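Local coordinates for protein lysine cyclodeaminase (Streptomyces pristinaespiralis, PDB 5YU3) that probably converts L-lysine to L-pipecolic acid with loss of ammonia, using bound NAD, and also recognises L-ornithine and L-2,4-diaminobutyric acid, at residues 134-147 against 161-175. Numbering follows the deposited sequence.
With NAD (nicotinamide-adenine-dinucleotide), chain F.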
loop_
_atom_site.group_PDB
_atom_site.type_symbol
_atom_site.label_atom_id
_atom_site.label_comp_id
_atom_site.label_asym_id
_atom_site.label_seq_id
_atom_site.Cartn_x
_atom_site.Cartn_y
_atom_site.Cartn_z
ATOM N N ALA A 134 33.683 -7.228 -1.874
ATOM C CA ALA A 134 34.356 -8.468 -1.520
ATOM C C ALA A 134 35.560 -8.674 -2.430
ATOM O O ALA A 134 35.609 -8.167 -3.557
ATOM C CB ALA A 134 33.408 -9.668 -1.639
ATOM N N ARG A 135 36.531 -9.425 -1.935
ATOM C CA ARG A 135 37.697 -9.757 -2.737
ATOM C C ARG A 135 37.252 -10.506 -3.992
ATOM O O ARG A 135 36.442 -11.435 -3.896
ATOM C CB ARG A 135 38.665 -10.614 -1.926
ATOM C CG ARG A 135 39.750 -9.822 -1.198
ATOM C CD ARG A 135 40.833 -10.770 -0.683
ATOM N NE ARG A 135 41.709 -11.248 -1.756
ATOM C CZ ARG A 135 42.758 -10.580 -2.234
ATOM N NH1 ARG A 135 43.085 -9.397 -1.732
ATOM N NH2 ARG A 135 43.490 -11.100 -3.211
ATOM N N PRO A 136 37.726 -10.120 -5.177
ATOM C CA PRO A 136 37.273 -10.799 -6.399
ATOM C C PRO A 136 37.664 -12.259 -6.472
ATOM O O PRO A 136 37.092 -12.992 -7.286
ATOM C CB PRO A 136 37.925 -9.983 -7.518
ATOM C CG PRO A 136 39.088 -9.189 -6.750
ATOM C CD PRO A 136 38.652 -8.990 -5.533
ATOM N N ASP A 137 38.610 -12.714 -5.648
ATOM C CA ASP A 137 38.953 -14.127 -5.594
ATOM C C ASP A 137 38.343 -14.821 -4.381
ATOM O O ASP A 137 38.795 -15.912 -4.006
ATOM C CB ASP A 137 40.477 -14.306 -5.618
ATOM C CG ASP A 137 41.172 -13.627 -4.450
ATOM O OD1 ASP A 137 40.518 -12.844 -3.729
ATOM O OD2 ASP A 137 42.383 -13.870 -4.252
ATOM N N SER A 138 37.325 -14.209 -3.764
ATOM C CA SER A 138 36.622 -14.827 -2.644
ATOM C C SER A 138 36.207 -16.254 -2.979
ATOM O O SER A 138 35.583 -16.511 -4.014
ATOM C CB SER A 138 35.388 -13.999 -2.281
ATOM O OG SER A 138 35.757 -12.786 -1.644
ATOM N N HIS A 139 36.538 -17.174 -2.085
ATOM C CA HIS A 139 36.355 -18.597 -2.312
ATOM C C HIS A 139 35.378 -19.238 -1.334
ATOM O O HIS A 139 34.707 -20.213 -1.693
ATOM C CB HIS A 139 37.755 -19.268 -2.261
ATOM C CG HIS A 139 37.764 -20.727 -1.918
ATOM N ND1 HIS A 139 37.408 -21.214 -0.676
ATOM C CD2 HIS A 139 38.181 -21.800 -2.634
ATOM C CE1 HIS A 139 37.552 -22.528 -0.661
ATOM N NE2 HIS A 139 38.024 -22.908 -1.836
ATOM N N THR A 140 35.248 -18.696 -0.124
ATOM C CA THR A 140 34.422 -19.283 0.925
ATOM C C THR A 140 33.323 -18.314 1.327
ATOM O O THR A 140 33.609 -17.217 1.818
ATOM C CB THR A 140 35.262 -19.639 2.154
ATOM O OG1 THR A 140 36.173 -20.693 1.816
ATOM C CG2 THR A 140 34.361 -20.083 3.299
ATOM N N LEU A 141 32.074 -18.728 1.152
ATOM C CA LEU A 141 30.929 -17.950 1.601
ATOM C C LEU A 141 30.452 -18.482 2.943
ATOM O O LEU A 141 30.418 -19.698 3.167
ATOM C CB LEU A 141 29.787 -18.006 0.574
ATOM C CG LEU A 141 28.406 -17.477 0.994
ATOM C CD1 LEU A 141 28.464 -15.961 1.142
ATOM C CD2 LEU A 141 27.341 -17.876 -0.037
ATOM N N GLY A 142 30.098 -17.571 3.840
ATOM C CA GLY A 142 29.426 -17.916 5.081
ATOM C C GLY A 142 27.970 -17.488 5.008
ATOM O O GLY A 142 27.661 -16.416 4.479
ATOM N N LEU A 143 27.080 -18.337 5.523
ATOM C CA LEU A 143 25.659 -18.008 5.624
ATOM C C LEU A 143 25.205 -18.241 7.051
ATOM O O LEU A 143 25.340 -19.353 7.570
ATOM C CB LEU A 143 24.802 -18.846 4.658
ATOM C CG LEU A 143 25.085 -18.679 3.163
ATOM C CD1 LEU A 143 24.271 -19.689 2.358
ATOM C CD2 LEU A 143 24.812 -17.245 2.664
ATOM N N ILE A 144 24.672 -17.202 7.693
ATOM C CA ILE A 144 24.007 -17.340 8.984
ATOM C C ILE A 144 22.518 -17.151 8.743
ATOM O O ILE A 144 22.090 -16.081 8.288
ATOM C CB ILE A 144 24.519 -16.329 10.022
ATOM C CG1 ILE A 144 26.050 -16.305 10.057
ATOM C CG2 ILE A 144 23.909 -16.655 11.391
ATOM C CD1 ILE A 144 26.635 -17.496 10.728
ATOM N N GLY A 145 21.732 -18.182 9.055
ATOM C CA GLY A 145 20.372 -18.269 8.557
ATOM C C GLY A 145 20.347 -18.999 7.223
ATOM O O GLY A 145 20.933 -18.527 6.246
ATOM N N THR A 146 19.724 -20.177 7.188
ATOM C CA THR A 146 19.646 -20.948 5.954
ATOM C C THR A 146 18.185 -21.196 5.608
ATOM O O THR A 146 17.775 -22.337 5.357
ATOM C CB THR A 146 20.418 -22.272 6.063
ATOM O OG1 THR A 146 19.857 -23.085 7.095
ATOM C CG2 THR A 146 21.890 -22.004 6.367
ATOM N N GLY A 147 17.398 -20.132 5.600
ATOM C CA GLY A 147 16.023 -20.186 5.145
ATOM C C GLY A 147 15.908 -19.804 3.688
ATOM O O GLY A 147 16.781 -20.121 2.865
ATOM N N LEU A 161 31.137 -14.255 -7.850
ATOM C CA LEU A 161 32.383 -14.591 -7.180
ATOM C C LEU A 161 32.723 -16.058 -7.398
ATOM O O LEU A 161 31.826 -16.899 -7.523
ATOM C CB LEU A 161 32.301 -14.317 -5.669
ATOM C CG LEU A 161 32.065 -12.870 -5.238
ATOM C CD1 LEU A 161 31.713 -12.825 -3.753
ATOM C CD2 LEU A 161 33.282 -11.994 -5.590
ATOM N N PRO A 162 34.016 -16.400 -7.423
ATOM C CA PRO A 162 34.436 -17.789 -7.682
ATOM C C PRO A 162 34.321 -18.685 -6.453
ATOM O O PRO A 162 35.294 -19.303 -5.998
ATOM C CB PRO A 162 35.881 -17.604 -8.154
ATOM C CG PRO A 162 36.308 -16.297 -7.327
ATOM C CD PRO A 162 35.242 -15.534 -7.267
ATOM N N LEU A 163 33.106 -18.774 -5.917
ATOM C CA LEU A 163 32.873 -19.490 -4.672
ATOM C C LEU A 163 33.073 -20.984 -4.865
ATOM O O LEU A 163 32.557 -21.575 -5.819
ATOM C CB LEU A 163 31.459 -19.225 -4.155
ATOM C CG LEU A 163 31.115 -17.784 -3.779
ATOM C CD1 LEU A 163 29.720 -17.735 -3.181
ATOM C CD2 LEU A 163 32.130 -17.206 -2.795
ATOM N N GLN A 164 33.820 -21.594 -3.948
ATOM C CA GLN A 164 34.018 -23.031 -3.956
ATOM C C GLN A 164 33.315 -23.745 -2.815
ATOM O O GLN A 164 33.048 -24.945 -2.929
ATOM C CB GLN A 164 35.515 -23.364 -3.910
ATOM C CG GLN A 164 36.251 -22.951 -5.176
ATOM C CD GLN A 164 36.127 -23.995 -6.273
ATOM O OE1 GLN A 164 36.294 -23.692 -7.458
ATOM N NE2 GLN A 164 35.827 -25.236 -5.883
ATOM N N ARG A 165 32.994 -23.049 -1.730
ATOM C CA ARG A 165 32.314 -23.706 -0.628
ATOM C C ARG A 165 31.515 -22.684 0.158
ATOM O O ARG A 165 31.792 -21.481 0.123
ATOM C CB ARG A 165 33.296 -24.444 0.291
ATOM C CG ARG A 165 34.185 -23.532 1.086
ATOM C CD ARG A 165 35.053 -24.330 2.048
ATOM N NE ARG A 165 35.921 -23.459 2.833
ATOM C CZ ARG A 165 36.485 -23.814 3.984
ATOM N NH1 ARG A 165 36.263 -25.023 4.487
ATOM N NH2 ARG A 165 37.255 -22.954 4.635
ATOM N N ALA A 166 30.503 -23.189 0.853
ATOM C CA ALA A 166 29.659 -22.391 1.733
ATOM C C ALA A 166 29.635 -23.055 3.100
ATOM O O ALA A 166 29.286 -24.237 3.213
ATOM C CB ALA A 166 28.238 -22.258 1.164
ATOM N N LEU A 167 30.026 -22.300 4.130
ATOM C CA LEU A 167 29.932 -22.717 5.526
ATOM C C LEU A 167 28.677 -22.087 6.115
ATOM O O LEU A 167 28.535 -20.861 6.080
ATOM C CB LEU A 167 31.166 -22.259 6.302
ATOM C CG LEU A 167 32.550 -22.679 5.796
ATOM C CD1 LEU A 167 33.632 -22.072 6.683
ATOM C CD2 LEU A 167 32.675 -24.199 5.767
ATOM N N VAL A 168 27.759 -22.911 6.635
ATOM C CA VAL A 168 26.406 -22.432 6.905
ATOM C C VAL A 168 25.942 -22.813 8.306
ATOM O O VAL A 168 26.294 -23.866 8.847
ATOM C CB VAL A 168 25.401 -22.943 5.834
ATOM C CG1 VAL A 168 25.942 -22.694 4.447
ATOM C CG2 VAL A 168 25.089 -24.420 6.021
ATOM N N TRP A 169 25.135 -21.929 8.899
ATOM C CA TRP A 169 24.566 -22.166 10.214
ATOM C C TRP A 169 23.131 -21.665 10.258
ATOM O O TRP A 169 22.790 -20.665 9.621
ATOM C CB TRP A 169 25.375 -21.473 11.323
ATOM C CG TRP A 169 24.915 -21.841 12.686
ATOM C CD1 TRP A 169 24.255 -21.046 13.582
ATOM C CD2 TRP A 169 25.081 -23.111 13.325
ATOM N NE1 TRP A 169 24.001 -21.741 14.737
ATOM C CE2 TRP A 169 24.495 -23.013 14.603
ATOM C CE3 TRP A 169 25.666 -24.320 12.938
ATOM C CZ2 TRP A 169 24.485 -24.079 15.503
ATOM C CZ3 TRP A 169 25.647 -25.379 13.828
ATOM C CH2 TRP A 169 25.061 -25.251 15.095
ATOM N N ASP A 170 22.303 -22.385 11.008
ATOM C CA ASP A 170 20.959 -21.974 11.382
ATOM C C ASP A 170 20.724 -22.462 12.802
ATOM O O ASP A 170 21.278 -23.487 13.210
ATOM C CB ASP A 170 19.914 -22.563 10.414
ATOM C CG ASP A 170 18.584 -21.814 10.428
ATOM O OD1 ASP A 170 17.831 -21.943 11.418
ATOM O OD2 ASP A 170 18.273 -21.138 9.411
ATOM N N THR A 171 19.904 -21.729 13.566
ATOM C CA THR A 171 19.604 -22.179 14.924
ATOM C C THR A 171 18.630 -23.345 14.937
ATOM O O THR A 171 18.503 -24.024 15.963
ATOM C CB THR A 171 19.050 -21.028 15.767
ATOM O OG1 THR A 171 18.067 -20.316 15.012
ATOM C CG2 THR A 171 20.176 -20.073 16.156
ATOM N N ASP A 172 17.950 -23.593 13.822
ATOM C CA ASP A 172 17.061 -24.733 13.677
ATOM C C ASP A 172 17.846 -25.844 13.000
ATOM O O ASP A 172 18.247 -25.678 11.838
ATOM C CB ASP A 172 15.837 -24.353 12.843
ATOM C CG ASP A 172 14.763 -25.431 12.845
ATOM O OD1 ASP A 172 15.110 -26.625 12.776
ATOM O OD2 ASP A 172 13.568 -25.084 12.915
ATOM N N PRO A 173 18.104 -26.976 13.667
ATOM C CA PRO A 173 18.938 -28.013 13.036
ATOM C C PRO A 173 18.341 -28.556 11.753
ATOM O O PRO A 173 19.081 -28.817 10.797
ATOM C CB PRO A 173 19.052 -29.079 14.131
ATOM C CG PRO A 173 18.538 -28.299 15.439
ATOM C CD PRO A 173 17.653 -27.439 15.024
ATOM N N ALA A 174 17.014 -28.694 11.696
ATOM C CA ALA A 174 16.360 -29.151 10.472
ATOM C C ALA A 174 16.640 -28.214 9.303
ATOM O O ALA A 174 16.816 -28.665 8.163
ATOM C CB ALA A 174 14.855 -29.271 10.702
ATOM N N HIS A 175 16.668 -26.903 9.561
ATOM C CA HIS A 175 16.827 -25.931 8.479
ATOM C C HIS A 175 18.259 -25.867 7.968
ATOM O O HIS A 175 18.473 -25.651 6.772
ATOM C CB HIS A 175 16.370 -24.546 8.945
ATOM C CG HIS A 175 14.904 -24.468 9.233
ATOM N ND1 HIS A 175 14.252 -23.274 9.455
ATOM C CD2 HIS A 175 13.960 -25.436 9.329
ATOM C CE1 HIS A 175 12.971 -23.510 9.679
ATOM N NE2 HIS A 175 12.768 -24.814 9.607
HETATM P PA NAD F . 13.097 -17.656 6.626
HETATM O O1A NAD F . 12.121 -17.843 7.745
HETATM O O2A NAD F . 12.937 -18.449 5.344
HETATM O O5B NAD F . 14.565 -18.018 7.177
HETATM C C5B NAD F . 15.071 -17.364 8.346
HETATM C C4B NAD F . 15.983 -18.366 9.038
HETATM O O4B NAD F . 16.661 -17.720 10.118
HETATM C C3B NAD F . 15.190 -19.517 9.665
HETATM O O3B NAD F . 15.622 -20.778 9.109
HETATM C C2B NAD F . 15.516 -19.423 11.146
HETATM O O2B NAD F . 15.636 -20.686 11.796
HETATM C C1B NAD F . 16.850 -18.710 11.122
HETATM N N9A NAD F . 17.264 -18.036 12.371
HETATM C C8A NAD F . 16.496 -17.386 13.274
HETATM N N7A NAD F . 17.275 -16.879 14.283
HETATM C C5A NAD F . 18.557 -17.214 14.003
HETATM C C6A NAD F . 19.882 -17.020 14.621
HETATM N N6A NAD F . 20.014 -16.331 15.779
HETATM N N1A NAD F . 20.956 -17.529 13.977
HETATM C C2A NAD F . 20.873 -18.218 12.824
HETATM N N3A NAD F . 19.700 -18.448 12.211
HETATM C C4A NAD F . 18.540 -17.974 12.744
HETATM O O3 NAD F . 13.114 -16.070 6.273
HETATM P PN NAD F . 13.841 -15.358 5.038
HETATM O O1N NAD F . 15.126 -16.096 4.744
HETATM O O2N NAD F . 12.811 -15.155 3.947
HETATM O O5D NAD F . 14.164 -13.895 5.636
HETATM C C5D NAD F . 15.234 -13.719 6.566
HETATM C C4D NAD F . 15.369 -12.231 6.887
HETATM O O4D NAD F . 15.613 -11.495 5.689
HETATM C C3D NAD F . 14.090 -11.657 7.474
HETATM O O3D NAD F . 14.442 -10.675 8.474
HETATM C C2D NAD F . 13.464 -10.935 6.302
HETATM O O2D NAD F . 12.527 -9.924 6.697
HETATM C C1D NAD F . 14.712 -10.386 5.641
HETATM N N1N NAD F . 14.545 -9.951 4.260
HETATM C C2N NAD F . 15.288 -8.918 3.839
HETATM C C3N NAD F . 15.182 -8.444 2.540
HETATM C C7N NAD F . 16.046 -7.302 2.117
HETATM O O7N NAD F . 15.820 -6.719 1.076
HETATM N N7N NAD F . 17.094 -6.977 2.892
HETATM C C4N NAD F . 14.317 -9.074 1.640
HETATM C C5N NAD F . 13.581 -10.163 2.101
HETATM C C6N NAD F . 13.716 -10.597 3.421
HETATM O O HOH W 1 38.306 -20.246 4.193
#
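L141 and L143 of strand 140-144, and G145 just after it, donate their backbone N-H to the carbonyl O atoms of R165, L167 and W169 of strand 165-169; the two strands run parallel in direction, their axes 19° apart and 4.6 Å at closest approach. L141 O and L143 O accept in return from L167 N and W169 N. Helix 148-160 links the two strands, a beta-alpha-beta unit of a Rossmann-type NAD domain.

On the face toward that helix, L143 and V168 lie side by side, with L143 CB 4.0 Å from V168 CG1. L163 CD1 packs on L141 CB. The side chains of T146 and V168 cross at about a right angle, with T146 CG2 touching V168 CB.

At the start of the strands, R165 NE gives T140 OG1 a nearly straight bond of 3.0 Å, in the guanidinium plane. The extended R165 chain carries NE there, and L167 CD1 covers one guanidinium face. R165 NH2 also pairs with E201. Q164 CB sits over one face of the H139 ring, 3.3 Å from H139 NE2.

At the other end, D170 joins both segments to the cofactor. Its CG is anti to the backbone N (chi1 -160°), and the carboxylate meets the adenosine ribose: OD1 accepts from NAD O2B at 2.6 Å and OD2 from NAD O3B at 2.7 Å. The anti lone pair of OD2 takes T146 N at 2.8 Å, and that of OD1 takes D172 N in an Asx turn. H175 ND1 donates to NAD O3B at 2.9 Å. An asparagine at D170 would probably leave one ribose hydroxyl without its acceptor and turn an NH2 toward the N-H of T146 or D172, losing that bond.

A carboxylate that accepts from both hydroxyls suits an unphosphorylated ribose, consistent with use of NAD rather than NADP.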